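Local coordinates for cell division control protein 4 (Saccharomyces cerevisiae, PDB 3V7D) that recruits phosphorylated target proteins, among them the CDK inhibitor SIC1, to an SCF ubiquitin ligase, and is represented here by its F-box and WD-repeat region, at residues Thr126-Glu131 and Ser438-Gly443; Lys142-Tyr147 and Gly163-Leu168; Ala167-His172 and Arg207-Val212; Thr184-Asp189 and Thr196-Gly201; Ile282-Ser287 and Thr316-Glu321. The protein carries 1 engineered substitution. One frame throughout, in Å; residues are numbered along the deposited sequence.

Contact 1: Thr126-Glu131 and Ser438-Gly443; sequences TCLQFE and SVNFKG
The amide of N440 stands upright against the edge of the F130 ring: OD1 of N440 lies 3.6 Å from CD2 of F130, near the ring plane, and amide and ring planes are 83° apart. Apolar packing adds CD2 of L128, 3.9 Å from CB of N440. CB of L128 comes within 3.2 Å of OG of S438. Both F130 and N440 hold CG opposite the backbone nitrogen (chi1 -179° and -166°), which carries the two groups into the space between strands. These are the inner strands of neighbouring propeller blades, running parallel with axes 7.3 Å apart, so side chains join them and no direct hydrogen bond does. The polar link goes through a water that donates to O of L128 (2.7 Å) and accepts from ND2 of N440 (2.9 Å). With an alanine at N440, that water would probably lose its hold on the 438-442 strand and the F130 edge would face a gap. Behind N440, its backbone pairs with V447.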
# COMPACT_ATOMS: atom_id res chain seq x y z
N THR B 126 -20.26 -2.30 16.83
CA THR B 126 -19.05 -2.53 17.62
C THR B 126 -17.86 -3.00 16.80
O THR B 126 -16.72 -2.83 17.20
CB THR B 126 -19.30 -3.57 18.73
OG1 THR B 126 -19.64 -4.83 18.14
CG2 THR B 126 -20.43 -3.11 19.64
N CYS B 127 -18.13 -3.60 15.65
CA CYS B 127 -17.06 -4.13 14.82
C CYS B 127 -17.48 -4.30 13.37
O CYS B 127 -18.66 -4.52 13.08
CB CYS B 127 -16.52 -5.45 15.39
SG CYS B 127 -17.79 -6.67 15.82
N LEU B 128 -16.51 -4.18 12.48
CA LEU B 128 -16.75 -4.27 11.05
C LEU B 128 -15.56 -4.92 10.36
O LEU B 128 -14.41 -4.59 10.64
CB LEU B 128 -17.00 -2.88 10.45
CG LEU B 128 -17.39 -2.78 8.97
CD1 LEU B 128 -18.32 -1.59 8.75
CD2 LEU B 128 -16.16 -2.65 8.07
N GLN B 129 -15.86 -5.85 9.45
CA GLN B 129 -14.86 -6.42 8.57
C GLN B 129 -15.27 -6.11 7.14
O GLN B 129 -16.46 -6.09 6.82
CB GLN B 129 -14.77 -7.93 8.76
CG GLN B 129 -14.08 -8.37 10.04
CD GLN B 129 -12.58 -8.17 9.99
OE1 GLN B 129 -11.83 -9.05 9.55
NE2 GLN B 129 -12.12 -7.00 10.44
N PHE B 130 -14.29 -5.86 6.28
CA PHE B 130 -14.54 -5.62 4.87
C PHE B 130 -13.51 -6.40 4.07
O PHE B 130 -12.38 -5.96 3.92
CB PHE B 130 -14.44 -4.13 4.55
CG PHE B 130 -14.70 -3.80 3.11
CD1 PHE B 130 -15.50 -4.61 2.32
CD2 PHE B 130 -14.14 -2.67 2.54
CE1 PHE B 130 -15.73 -4.31 1.00
CE2 PHE B 130 -14.37 -2.35 1.21
CZ PHE B 130 -15.17 -3.18 0.44
N GLU B 131 -13.91 -7.57 3.58
CA GLU B 131 -13.03 -8.43 2.78
C GLU B 131 -13.88 -9.20 1.78
O GLU B 131 -15.06 -9.45 2.02
CB GLU B 131 -12.31 -9.46 3.67
CG GLU B 131 -11.59 -8.92 4.90
CD GLU B 131 -10.34 -8.13 4.57
OE1 GLU B 131 -9.91 -7.32 5.42
OE2 GLU B 131 -9.79 -8.31 3.46
N SER B 438 -17.42 2.75 12.50
CA SER B 438 -16.35 2.00 11.86
C SER B 438 -16.24 2.38 10.40
O SER B 438 -17.25 2.51 9.71
CB SER B 438 -16.60 0.50 12.01
OG SER B 438 -15.49 -0.24 11.53
N VAL B 439 -15.01 2.57 9.93
CA VAL B 439 -14.77 2.90 8.54
C VAL B 439 -13.67 2.00 7.96
O VAL B 439 -12.71 1.64 8.64
CB VAL B 439 -14.44 4.41 8.34
CG1 VAL B 439 -13.01 4.72 8.76
CG2 VAL B 439 -14.65 4.81 6.90
N ASN B 440 -13.84 1.63 6.70
CA ASN B 440 -12.91 0.73 6.02
C ASN B 440 -13.03 0.98 4.53
O ASN B 440 -14.13 1.20 4.02
CB ASN B 440 -13.28 -0.73 6.35
CG ASN B 440 -12.17 -1.72 5.97
OD1 ASN B 440 -11.61 -1.67 4.88
ND2 ASN B 440 -11.86 -2.63 6.90
N PHE B 441 -11.90 0.99 3.83
CA PHE B 441 -11.97 1.13 2.38
C PHE B 441 -10.91 0.31 1.66
O PHE B 441 -9.85 0.01 2.22
CB PHE B 441 -11.90 2.61 1.95
CG PHE B 441 -10.57 3.26 2.20
CD1 PHE B 441 -9.54 3.15 1.27
CD2 PHE B 441 -10.35 4.01 3.35
CE1 PHE B 441 -8.31 3.76 1.49
CE2 PHE B 441 -9.13 4.62 3.58
CZ PHE B 441 -8.11 4.50 2.65
N LYS B 442 -11.22 -0.05 0.43
CA LYS B 442 -10.26 -0.70 -0.45
C LYS B 442 -10.61 -0.35 -1.88
O LYS B 442 -11.74 -0.59 -2.33
CB LYS B 442 -10.26 -2.22 -0.26
CG LYS B 442 -9.05 -2.91 -0.89
CD LYS B 442 -9.04 -4.42 -0.68
CE LYS B 442 -10.05 -5.13 -1.57
NZ LYS B 442 -9.83 -6.61 -1.62
N GLY B 443 -9.66 0.24 -2.59
CA GLY B 443 -9.87 0.63 -3.97
C GLY B 443 -11.02 1.60 -4.16
O GLY B 443 -11.02 2.71 -3.61
O HOH W 1 -12.54 -2.88 9.71

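Contact 2: Lys142-Tyr147 and Gly163-Leu168; sequences KMIRVY and GGVWAL
The flat peptide group joining G163 to G164 has the K142 side chain over one face: CG of K142 sits 3.5 Å from C of G163, almost straight above it, and 3.9 Å from N of G164. With chi1 at -51° and the chain extended beyond CG, CB to CD of K142 lie against this peptide. CA of K142 adds a CA-H...O contact to O of G163 at 3.4 Å. The other flat group, the guanidinium of R145, is met at its edge by OH of Y147, 6° out of plane, at 3.1 Å from NE; this bond stays within the 142-147 segment, and Q157 takes R145 NH1.

Deeper in, CG2 of V165 makes the touch, 3.8 Å from O of M143 and 4.0 Å from CG1 of I144, the two side chains crossing at about a right angle. I144 continues past it until CD1 meets CD2 of L168 at 3.8 Å, these chains running past each other in opposite directions. The contact thus packs the start of the inner strand of the second WD40 blade, and the glycines before it, against the turn and third strand of the preceding blade. No hydrogen bond crosses between the segments, which implies that apolar branches and peptide surface hold them together; I144 pairs with L158 in its own blade, and O of V165 takes OG1 of T126 of the blade before.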
# COMPACT_ATOMS: atom_id res chain seq x y z
N LYS B 142 -26.62 -8.67 19.58
CA LYS B 142 -26.29 -10.10 19.49
C LYS B 142 -26.24 -10.63 18.05
O LYS B 142 -26.08 -11.83 17.84
CB LYS B 142 -27.26 -10.95 20.34
CG LYS B 142 -27.41 -10.49 21.78
CD LYS B 142 -28.48 -11.31 22.51
CE LYS B 142 -28.71 -10.78 23.92
NZ LYS B 142 -29.75 -11.56 24.66
N MET B 143 -26.35 -9.73 17.08
CA MET B 143 -26.42 -10.13 15.67
C MET B 143 -25.16 -9.83 14.87
O MET B 143 -24.41 -8.90 15.17
CB MET B 143 -27.61 -9.46 14.99
CG MET B 143 -28.95 -9.77 15.63
SD MET B 143 -29.21 -11.55 15.76
CE MET B 143 -30.92 -11.60 16.30
N ILE B 144 -24.94 -10.63 13.83
CA ILE B 144 -23.91 -10.36 12.84
C ILE B 144 -24.59 -10.19 11.49
O ILE B 144 -25.35 -11.06 11.07
CB ILE B 144 -22.91 -11.53 12.75
CG1 ILE B 144 -22.18 -11.72 14.08
CG2 ILE B 144 -21.92 -11.28 11.63
CD1 ILE B 144 -21.18 -12.86 14.07
N ARG B 145 -24.33 -9.07 10.83
CA ARG B 145 -24.95 -8.83 9.53
C ARG B 145 -23.93 -8.86 8.41
O ARG B 145 -22.82 -8.33 8.55
CB ARG B 145 -25.73 -7.51 9.54
CG ARG B 145 -26.94 -7.52 10.47
CD ARG B 145 -27.67 -6.18 10.50
NE ARG B 145 -28.43 -5.92 9.28
CZ ARG B 145 -29.67 -6.36 9.06
NH1 ARG B 145 -30.29 -7.10 9.98
NH2 ARG B 145 -30.30 -6.08 7.93
N VAL B 146 -24.30 -9.49 7.31
CA VAL B 146 -23.42 -9.66 6.17
C VAL B 146 -23.99 -8.94 4.95
O VAL B 146 -25.17 -9.10 4.62
CB VAL B 146 -23.23 -11.15 5.82
CG1 VAL B 146 -22.24 -11.31 4.68
CG2 VAL B 146 -22.77 -11.93 7.05
N TYR B 147 -23.15 -8.15 4.29
CA TYR B 147 -23.57 -7.39 3.13
C TYR B 147 -22.70 -7.70 1.91
O TYR B 147 -21.52 -8.04 2.04
CB TYR B 147 -23.49 -5.88 3.41
CG TYR B 147 -24.29 -5.39 4.61
CD1 TYR B 147 -23.82 -5.58 5.91
CD2 TYR B 147 -25.48 -4.70 4.43
CE1 TYR B 147 -24.54 -5.11 7.00
CE2 TYR B 147 -26.20 -4.22 5.52
CZ TYR B 147 -25.73 -4.43 6.80
OH TYR B 147 -26.44 -3.96 7.87
N GLY B 163 -25.04 -13.11 23.65
CA GLY B 163 -24.60 -11.80 24.11
C GLY B 163 -24.16 -10.94 22.94
O GLY B 163 -24.12 -11.40 21.80
N GLY B 164 -23.84 -9.68 23.22
CA GLY B 164 -23.41 -8.76 22.19
C GLY B 164 -22.13 -9.21 21.51
O GLY B 164 -21.28 -9.84 22.13
N VAL B 165 -22.00 -8.88 20.23
CA VAL B 165 -20.81 -9.23 19.46
C VAL B 165 -19.82 -8.08 19.50
O VAL B 165 -20.16 -6.96 19.13
CB VAL B 165 -21.17 -9.51 17.99
CG1 VAL B 165 -19.94 -9.93 17.20
CG2 VAL B 165 -22.27 -10.57 17.89
N TRP B 166 -18.60 -8.34 19.95
CA TRP B 166 -17.63 -7.28 20.13
C TRP B 166 -16.32 -7.50 19.38
O TRP B 166 -15.42 -6.65 19.42
CB TRP B 166 -17.37 -7.02 21.62
CG TRP B 166 -18.49 -6.27 22.26
CD1 TRP B 166 -19.64 -6.78 22.76
CD2 TRP B 166 -18.57 -4.85 22.44
NE1 TRP B 166 -20.43 -5.78 23.27
CE2 TRP B 166 -19.79 -4.58 23.08
CE3 TRP B 166 -17.71 -3.78 22.14
CZ2 TRP B 166 -20.19 -3.29 23.42
CZ3 TRP B 166 -18.11 -2.50 22.48
CH2 TRP B 166 -19.34 -2.26 23.11
N ALA B 167 -16.21 -8.62 18.69
CA ALA B 167 -15.02 -8.90 17.89
C ALA B 167 -15.36 -9.77 16.68
O ALA B 167 -16.10 -10.75 16.80
CB ALA B 167 -13.94 -9.55 18.74
N LEU B 168 -14.81 -9.40 15.53
CA LEU B 168 -15.06 -10.11 14.27
C LEU B 168 -13.77 -10.24 13.48
O LEU B 168 -12.98 -9.31 13.42
CB LEU B 168 -16.06 -9.34 13.41
CG LEU B 168 -17.56 -9.51 13.63
CD1 LEU B 168 -18.30 -8.68 12.59
CD2 LEU B 168 -17.95 -10.98 13.53

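Contact 3: Ala167-His172 and Arg207-Val212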
# COMPACT_ATOMS: atom_id res chain seq x y z
N ALA B 167 -16.21 -8.62 18.69
CA ALA B 167 -15.02 -8.90 17.89
C ALA B 167 -15.36 -9.77 16.68
O ALA B 167 -16.10 -10.75 16.80
CB ALA B 167 -13.94 -9.55 18.74
N LEU B 168 -14.81 -9.40 15.53
CA LEU B 168 -15.06 -10.11 14.27
C LEU B 168 -13.77 -10.24 13.48
O LEU B 168 -12.98 -9.31 13.42
CB LEU B 168 -16.06 -9.34 13.41
CG LEU B 168 -17.56 -9.51 13.63
CD1 LEU B 168 -18.30 -8.68 12.59
CD2 LEU B 168 -17.95 -10.98 13.53
N LYS B 169 -13.57 -11.40 12.85
CA LYS B 169 -12.43 -11.58 11.97
C LYS B 169 -12.78 -12.50 10.81
O LYS B 169 -13.14 -13.66 11.01
CB LYS B 169 -11.23 -12.13 12.73
CG LYS B 169 -9.91 -12.03 11.97
CD LYS B 169 -9.39 -10.60 11.97
CE LYS B 169 -8.03 -10.50 11.29
NZ LYS B 169 -7.37 -9.18 11.53
N TYR B 170 -12.67 -11.97 9.60
CA TYR B 170 -12.93 -12.75 8.40
C TYR B 170 -11.70 -13.60 8.09
O TYR B 170 -10.57 -13.13 8.17
CB TYR B 170 -13.25 -11.82 7.23
CG TYR B 170 -13.58 -12.55 5.95
CD1 TYR B 170 -14.88 -12.96 5.69
CD2 TYR B 170 -12.60 -12.84 5.01
CE1 TYR B 170 -15.19 -13.64 4.53
CE2 TYR B 170 -12.90 -13.51 3.85
CZ TYR B 170 -14.20 -13.91 3.61
OH TYR B 170 -14.51 -14.58 2.45
N ALA B 171 -11.93 -14.86 7.75
CA ALA B 171 -10.83 -15.77 7.44
C ALA B 171 -10.60 -15.88 5.93
O ALA B 171 -9.69 -15.26 5.38
CB ALA B 171 -11.08 -17.14 8.05
N HIS B 172 -11.44 -16.68 5.28
CA HIS B 172 -11.35 -16.93 3.85
C HIS B 172 -12.55 -17.77 3.45
O HIS B 172 -13.11 -18.50 4.28
CB HIS B 172 -10.08 -17.71 3.53
CG HIS B 172 -10.06 -19.09 4.11
ND1 HIS B 172 -9.65 -19.34 5.41
CD2 HIS B 172 -10.41 -20.29 3.59
CE1 HIS B 172 -9.74 -20.64 5.65
NE2 HIS B 172 -10.20 -21.23 4.57
N ARG B 207 -12.97 -10.05 24.27
CA ARG B 207 -12.83 -8.62 23.97
C ARG B 207 -12.22 -8.34 22.60
O ARG B 207 -12.53 -7.33 21.98
CB ARG B 207 -11.99 -7.93 25.05
CG ARG B 207 -12.02 -6.42 24.98
CD ARG B 207 -13.44 -5.90 25.10
NE ARG B 207 -13.51 -4.44 25.03
CZ ARG B 207 -13.60 -3.76 23.89
NH1 ARG B 207 -13.63 -4.39 22.73
NH2 ARG B 207 -13.66 -2.43 23.93
N CYS B 208 -11.36 -9.23 22.14
CA CYS B 208 -10.63 -9.02 20.90
C CYS B 208 -10.21 -10.37 20.34
O CYS B 208 -10.27 -11.38 21.05
CB CYS B 208 -9.39 -8.16 21.16
SG CYS B 208 -8.20 -8.89 22.34
N LEU B 209 -9.78 -10.39 19.08
CA LEU B 209 -9.30 -11.63 18.47
C LEU B 209 -8.56 -11.40 17.15
O LEU B 209 -8.75 -10.39 16.48
CB LEU B 209 -10.45 -12.63 18.28
CG LEU B 209 -11.46 -12.49 17.14
CD1 LEU B 209 -11.07 -13.38 15.98
CD2 LEU B 209 -12.85 -12.83 17.62
N ASP B 210 -7.71 -12.36 16.80
CA ASP B 210 -6.99 -12.34 15.52
C ASP B 210 -6.86 -13.76 15.00
O ASP B 210 -7.00 -14.72 15.76
CB ASP B 210 -5.61 -11.72 15.69
CG ASP B 210 -5.04 -11.18 14.38
OD1 ASP B 210 -5.62 -11.45 13.31
OD2 ASP B 210 -4.02 -10.47 14.44
N ILE B 211 -6.59 -13.90 13.70
CA ILE B 211 -6.35 -15.20 13.10
C ILE B 211 -4.99 -15.21 12.41
O ILE B 211 -4.69 -14.33 11.61
CB ILE B 211 -7.42 -15.56 12.06
CG1 ILE B 211 -8.82 -15.53 12.68
CG2 ILE B 211 -7.13 -16.93 11.45
CD1 ILE B 211 -9.93 -15.83 11.70
N VAL B 212 -4.17 -16.21 12.72
CA VAL B 212 -2.85 -16.31 12.11
C VAL B 212 -2.70 -17.62 11.36
O VAL B 212 -3.39 -18.59 11.65
CB VAL B 212 -1.73 -16.19 13.16
CG1 VAL B 212 -1.85 -14.87 13.90
CG2 VAL B 212 -1.78 -17.37 14.13
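A167, K169 and A171 meet L209 and I211 in a row of aliphatic contacts. CD2 of L209 reaches CB of A167 at 3.6 Å, while its other branch, CD1, lies 3.5 Å from CB of K169; one leucine therefore spans both residues. The K169 and I211 side chains run past each other in opposite directions, CG of K169 being 3.7 Å from CG1 of I211, and CD1 of I211 ends 4.0 Å from CB of A171. Beyond CG the lysine bends (chi2 75°), which turns its ammonium to D210, where NZ forms a salt bridge with OD1 at 3.4 Å.

The next shell fixes that carboxylate. N of I211 donates to OD1 of D210 at 2.7 Å, from the anti side and 32° out of the carboxylate plane, and OD2 of D210 accepts a hydrogen bond from N of G278 on the following blade. V177, on the second strand of the same blade as K169, touches both L209 and I211. A serine in place of K169 would probably leave D210 without its ammonium mate and open a gap beside I211. The two strands are the inner strands of consecutive propeller blades, WD 2 and WD 3, directed 11° apart and 6.3 Å between axes. The row of aliphatic contacts, with one salt bridge where K169 and D210 are partly exposed, implies a mainly apolar interface between the blades.

Contact 4: Thr184-Asp189 and Thr196-Gly201. Unlike the reference sequence in segment 196-201: E200 (reference Lys).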
# COMPACT_ATOMS: atom_id res chain seq x y z
N THR B 184 -18.33 -16.86 24.48
CA THR B 184 -18.08 -17.87 23.45
C THR B 184 -17.30 -17.33 22.26
O THR B 184 -17.31 -16.13 21.97
CB THR B 184 -19.40 -18.48 22.94
OG1 THR B 184 -20.15 -17.48 22.24
CG2 THR B 184 -20.22 -19.02 24.10
N VAL B 185 -16.62 -18.24 21.57
CA VAL B 185 -16.00 -17.94 20.29
C VAL B 185 -16.74 -18.75 19.24
O VAL B 185 -16.87 -19.97 19.37
CB VAL B 185 -14.51 -18.34 20.29
CG1 VAL B 185 -13.89 -18.03 18.94
CG2 VAL B 185 -13.76 -17.63 21.41
N ARG B 186 -17.25 -18.08 18.21
CA ARG B 186 -18.06 -18.76 17.21
C ARG B 186 -17.47 -18.69 15.81
O ARG B 186 -16.97 -17.65 15.38
CB ARG B 186 -19.49 -18.21 17.22
CG ARG B 186 -20.39 -18.82 18.28
CD ARG B 186 -21.77 -18.20 18.23
NE ARG B 186 -22.77 -18.97 18.97
CZ ARG B 186 -22.98 -18.85 20.27
NH1 ARG B 186 -22.26 -18.00 20.99
NH2 ARG B 186 -23.91 -19.59 20.86
N VAL B 187 -17.53 -19.81 15.10
CA VAL B 187 -17.10 -19.88 13.72
C VAL B 187 -18.33 -19.95 12.83
O VAL B 187 -19.26 -20.72 13.11
CB VAL B 187 -16.23 -21.14 13.47
CG1 VAL B 187 -15.78 -21.20 12.01
CG2 VAL B 187 -15.04 -21.16 14.41
N TRP B 188 -18.36 -19.14 11.78
CA TRP B 188 -19.53 -19.07 10.91
C TRP B 188 -19.17 -19.36 9.46
O TRP B 188 -18.06 -19.06 9.01
CB TRP B 188 -20.17 -17.69 10.99
CG TRP B 188 -20.44 -17.19 12.39
CD1 TRP B 188 -19.52 -16.70 13.27
CD2 TRP B 188 -21.71 -17.12 13.04
NE1 TRP B 188 -20.14 -16.34 14.44
CE2 TRP B 188 -21.49 -16.58 14.32
CE3 TRP B 188 -23.02 -17.46 12.67
CZ2 TRP B 188 -22.52 -16.37 15.24
CZ3 TRP B 188 -24.04 -17.25 13.58
CH2 TRP B 188 -23.79 -16.71 14.85
N ASP B 189 -20.12 -19.93 8.73
CA ASP B 189 -19.99 -20.10 7.29
C ASP B 189 -21.08 -19.26 6.63
O ASP B 189 -22.26 -19.57 6.73
CB ASP B 189 -20.15 -21.57 6.90
CG ASP B 189 -19.88 -21.83 5.42
OD1 ASP B 189 -20.41 -21.10 4.56
OD2 ASP B 189 -19.12 -22.77 5.12
N THR B 196 -21.07 -22.80 12.58
CA THR B 196 -20.60 -24.17 12.47
C THR B 196 -19.96 -24.68 13.76
O THR B 196 -20.01 -25.87 14.06
CB THR B 196 -19.60 -24.35 11.30
OG1 THR B 196 -18.53 -23.40 11.43
CG2 THR B 196 -20.30 -24.14 9.97
N HIS B 197 -19.37 -23.77 14.53
CA HIS B 197 -18.71 -24.15 15.78
C HIS B 197 -18.93 -23.11 16.88
O HIS B 197 -18.86 -21.90 16.63
CB HIS B 197 -17.20 -24.34 15.56
CG HIS B 197 -16.86 -25.35 14.51
ND1 HIS B 197 -16.99 -25.09 13.16
CD2 HIS B 197 -16.39 -26.61 14.61
CE1 HIS B 197 -16.61 -26.16 12.48
NE2 HIS B 197 -16.24 -27.09 13.33
N VAL B 198 -19.18 -23.59 18.10
CA VAL B 198 -19.21 -22.72 19.27
C VAL B 198 -18.17 -23.19 20.27
O VAL B 198 -18.31 -24.26 20.87
CB VAL B 198 -20.59 -22.71 19.94
CG1 VAL B 198 -20.58 -21.79 21.16
CG2 VAL B 198 -21.67 -22.28 18.96
N PHE B 199 -17.12 -22.39 20.46
CA PHE B 199 -16.04 -22.75 21.39
C PHE B 199 -16.21 -22.04 22.73
O PHE B 199 -16.13 -20.81 22.81
CB PHE B 199 -14.67 -22.40 20.80
CG PHE B 199 -14.33 -23.15 19.55
CD1 PHE B 199 -14.98 -24.33 19.23
CD2 PHE B 199 -13.35 -22.68 18.69
CE1 PHE B 199 -14.66 -25.03 18.07
CE2 PHE B 199 -13.03 -23.37 17.53
CZ PHE B 199 -13.69 -24.54 17.22
N GLU B 200 -16.43 -22.82 23.78
CA GLU B 200 -16.50 -22.26 25.12
C GLU B 200 -15.18 -22.49 25.83
O GLU B 200 -14.39 -23.34 25.42
CB GLU B 200 -17.67 -22.88 25.91
CG GLU B 200 -19.03 -22.65 25.26
CD GLU B 200 -20.19 -23.13 26.11
OE1 GLU B 200 -19.98 -23.39 27.32
OE2 GLU B 200 -21.32 -23.24 25.58
N GLY B 201 -14.93 -21.73 26.89
CA GLY B 201 -13.68 -21.85 27.62
C GLY B 201 -13.33 -20.58 28.37
O GLY B 201 -12.92 -20.63 29.53
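V198 covers one face of the R186 guanidinium, with CG1 of V198 3.9 Å above its centre and CG2 of V198 3.5 Å from NE of R186. The arginine is extended from CG to NE and runs alongside the valine in the same direction, its NH1 held by a salt bridge to D182. This pair is a non-hydrogen-bonded one, flanked by the hydrogen-bonded pairs V185-F199 and V187-H197. N of V185 donates to O of F199 (2.9 Å, 170°), N of F199 returns a bond to O of V185 (2.7 Å), and N of V187 reaches O of H197 (2.9 Å). Together they form the hairpin of strands 185-189 and 194-199, the former carrying the W188-D189 dipeptide that names the WD repeat. Toward the turn of the hairpin, a classic beta bulge sets T196 and H197 both opposite V187: O of V187 accepts N of T196 at 2.8 Å and, weakly, N of H197 at 3.4 Å. On the opposite face of the sheet from R186, CG2 of V187 lies 4.3 Å from CE2 of F199, whose ring meets W232.

Contact 5: Ile282-Ser287 and Thr316-Glu321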
# COMPACT_ATOMS: atom_id res chain seq x y z
N ILE B 282 3.92 -15.76 15.76
CA ILE B 282 4.09 -14.69 16.73
C ILE B 282 2.81 -13.87 16.92
O ILE B 282 2.23 -13.38 15.95
CB ILE B 282 5.24 -13.75 16.34
CG1 ILE B 282 6.55 -14.53 16.26
CG2 ILE B 282 5.36 -12.62 17.36
CD1 ILE B 282 6.98 -15.10 17.59
N VAL B 283 2.39 -13.73 18.17
CA VAL B 283 1.21 -12.96 18.51
C VAL B 283 1.51 -12.02 19.67
O VAL B 283 2.11 -12.42 20.66
CB VAL B 283 0.03 -13.87 18.90
CG1 VAL B 283 -1.16 -13.04 19.35
CG2 VAL B 283 -0.36 -14.77 17.74
N VAL B 284 1.09 -10.76 19.54
CA VAL B 284 1.26 -9.77 20.60
C VAL B 284 -0.09 -9.40 21.22
O VAL B 284 -1.06 -9.12 20.51
CB VAL B 284 1.93 -8.50 20.07
CG1 VAL B 284 2.16 -7.51 21.20
CG2 VAL B 284 3.26 -8.84 19.40
N SER B 285 -0.15 -9.41 22.55
CA SER B 285 -1.35 -8.98 23.26
C SER B 285 -1.07 -7.71 24.05
O SER B 285 0.03 -7.53 24.56
CB SER B 285 -1.84 -10.08 24.20
OG SER B 285 -0.90 -10.30 25.24
N GLY B 286 -2.07 -6.84 24.15
CA GLY B 286 -1.99 -5.66 24.98
C GLY B 286 -3.08 -5.68 26.04
O GLY B 286 -4.21 -6.11 25.76
N SER B 287 -2.77 -5.23 27.25
CA SER B 287 -3.70 -5.36 28.36
C SER B 287 -3.92 -4.07 29.14
O SER B 287 -3.13 -3.13 29.06
CB SER B 287 -3.22 -6.45 29.32
OG SER B 287 -3.87 -6.37 30.59
N THR B 316 -2.51 -2.47 19.83
CA THR B 316 -1.18 -2.89 19.42
C THR B 316 -1.14 -3.43 17.99
O THR B 316 -2.12 -4.01 17.50
CB THR B 316 -0.57 -3.92 20.38
OG1 THR B 316 0.84 -4.04 20.11
CG2 THR B 316 -1.23 -5.29 20.21
N ILE B 317 -0.02 -3.22 17.33
CA ILE B 317 0.21 -3.80 16.02
C ILE B 317 1.52 -4.57 16.03
O ILE B 317 2.54 -4.06 16.50
CB ILE B 317 0.27 -2.73 14.93
CG1 ILE B 317 -1.12 -2.10 14.73
CG2 ILE B 317 0.78 -3.32 13.62
CD1 ILE B 317 -1.17 -1.09 13.61
N TYR B 318 1.49 -5.80 15.54
CA TYR B 318 2.72 -6.54 15.32
C TYR B 318 3.23 -6.25 13.91
O TYR B 318 2.68 -6.75 12.93
CB TYR B 318 2.51 -8.04 15.52
CG TYR B 318 3.70 -8.90 15.15
CD1 TYR B 318 4.99 -8.50 15.45
CD2 TYR B 318 3.52 -10.12 14.51
CE1 TYR B 318 6.08 -9.28 15.11
CE2 TYR B 318 4.61 -10.92 14.17
CZ TYR B 318 5.89 -10.49 14.48
OH TYR B 318 6.98 -11.26 14.14
N ASP B 319 4.27 -5.43 13.82
CA ASP B 319 4.93 -5.16 12.55
C ASP B 319 5.86 -6.34 12.25
O ASP B 319 7.02 -6.33 12.66
CB ASP B 319 5.74 -3.87 12.64
CG ASP B 319 6.30 -3.43 11.29
OD1 ASP B 319 6.25 -4.22 10.32
OD2 ASP B 319 6.81 -2.29 11.21
N HIS B 320 5.34 -7.34 11.55
CA HIS B 320 6.11 -8.55 11.27
C HIS B 320 7.16 -8.34 10.19
O HIS B 320 8.18 -9.03 10.16
CB HIS B 320 5.18 -9.71 10.88
CG HIS B 320 4.36 -9.43 9.67
ND1 HIS B 320 3.17 -8.74 9.72
CD2 HIS B 320 4.55 -9.75 8.37
CE1 HIS B 320 2.67 -8.64 8.50
NE2 HIS B 320 3.49 -9.25 7.66
N GLU B 321 6.92 -7.39 9.30
CA GLU B 321 7.89 -7.09 8.25
C GLU B 321 9.21 -6.61 8.85
O GLU B 321 10.29 -7.00 8.41
CB GLU B 321 7.34 -6.06 7.27
CG GLU B 321 8.29 -5.75 6.12
CD GLU B 321 7.84 -4.56 5.29
OE1 GLU B 321 6.63 -4.30 5.23
OE2 GLU B 321 8.72 -3.89 4.71
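I282 stands over one face of the Y318 ring, the two side chains crossing at about a right angle. Its CG2 methyl is 3.9 Å from the ring centroid and 24° off the normal, the geometry of a CH-pi contact, and CB of I282 is 3.6 Å from CE2 of Y318. On the opposite face CA of H320 lies 3.7 Å above the ring plane, so the ring is sandwiched between I282 and H320 of its own segment. CG of Y318 opposite the backbone nitrogen (chi1 173°) lets the ring reach I282. V284 is also nearly perpendicular to Y318, with CG2 of V284 4.0 Å from CB of Y318, while the V284 and T316 side chains cross at a slant, CG1 of V284 3.9 Å from OG1 of T316. That hydroxyl is engaged by O of I326. G286 passes close to T316 with backbone alone. The strands run 160° apart at 7.3 Å, without hydrogen bonds between them: the second strand of one WD40 blade packing on the innermost strand of the next, as in beta-propellers.

In the fold
Contact 1 joins the closing blade to the first, and contacts 2 and 3 carry the packing onward: both use strand 165-170, and their centres are 12 Å apart. Q129 of contact 1 takes N of Y170 of contact 3 through its OE1 at 3.0 Å. Contact 4 sits farther out on the WD 2 blade, where CD1 of I144 in contact 2 touches NE1 of W188 at 3.6 Å. Contact 5 is another blade-to-blade packing farther round, here of a second strand on an inner strand, touching contact 3 through CG1 of V212 and CG2 of V283 at 4.1 Å. The bound peptide lies near contacts 2 and 3: W166 packs on it, and R207 hydrogen-bonds a modified side chain of it, consistent with recognition of phosphorylated targets.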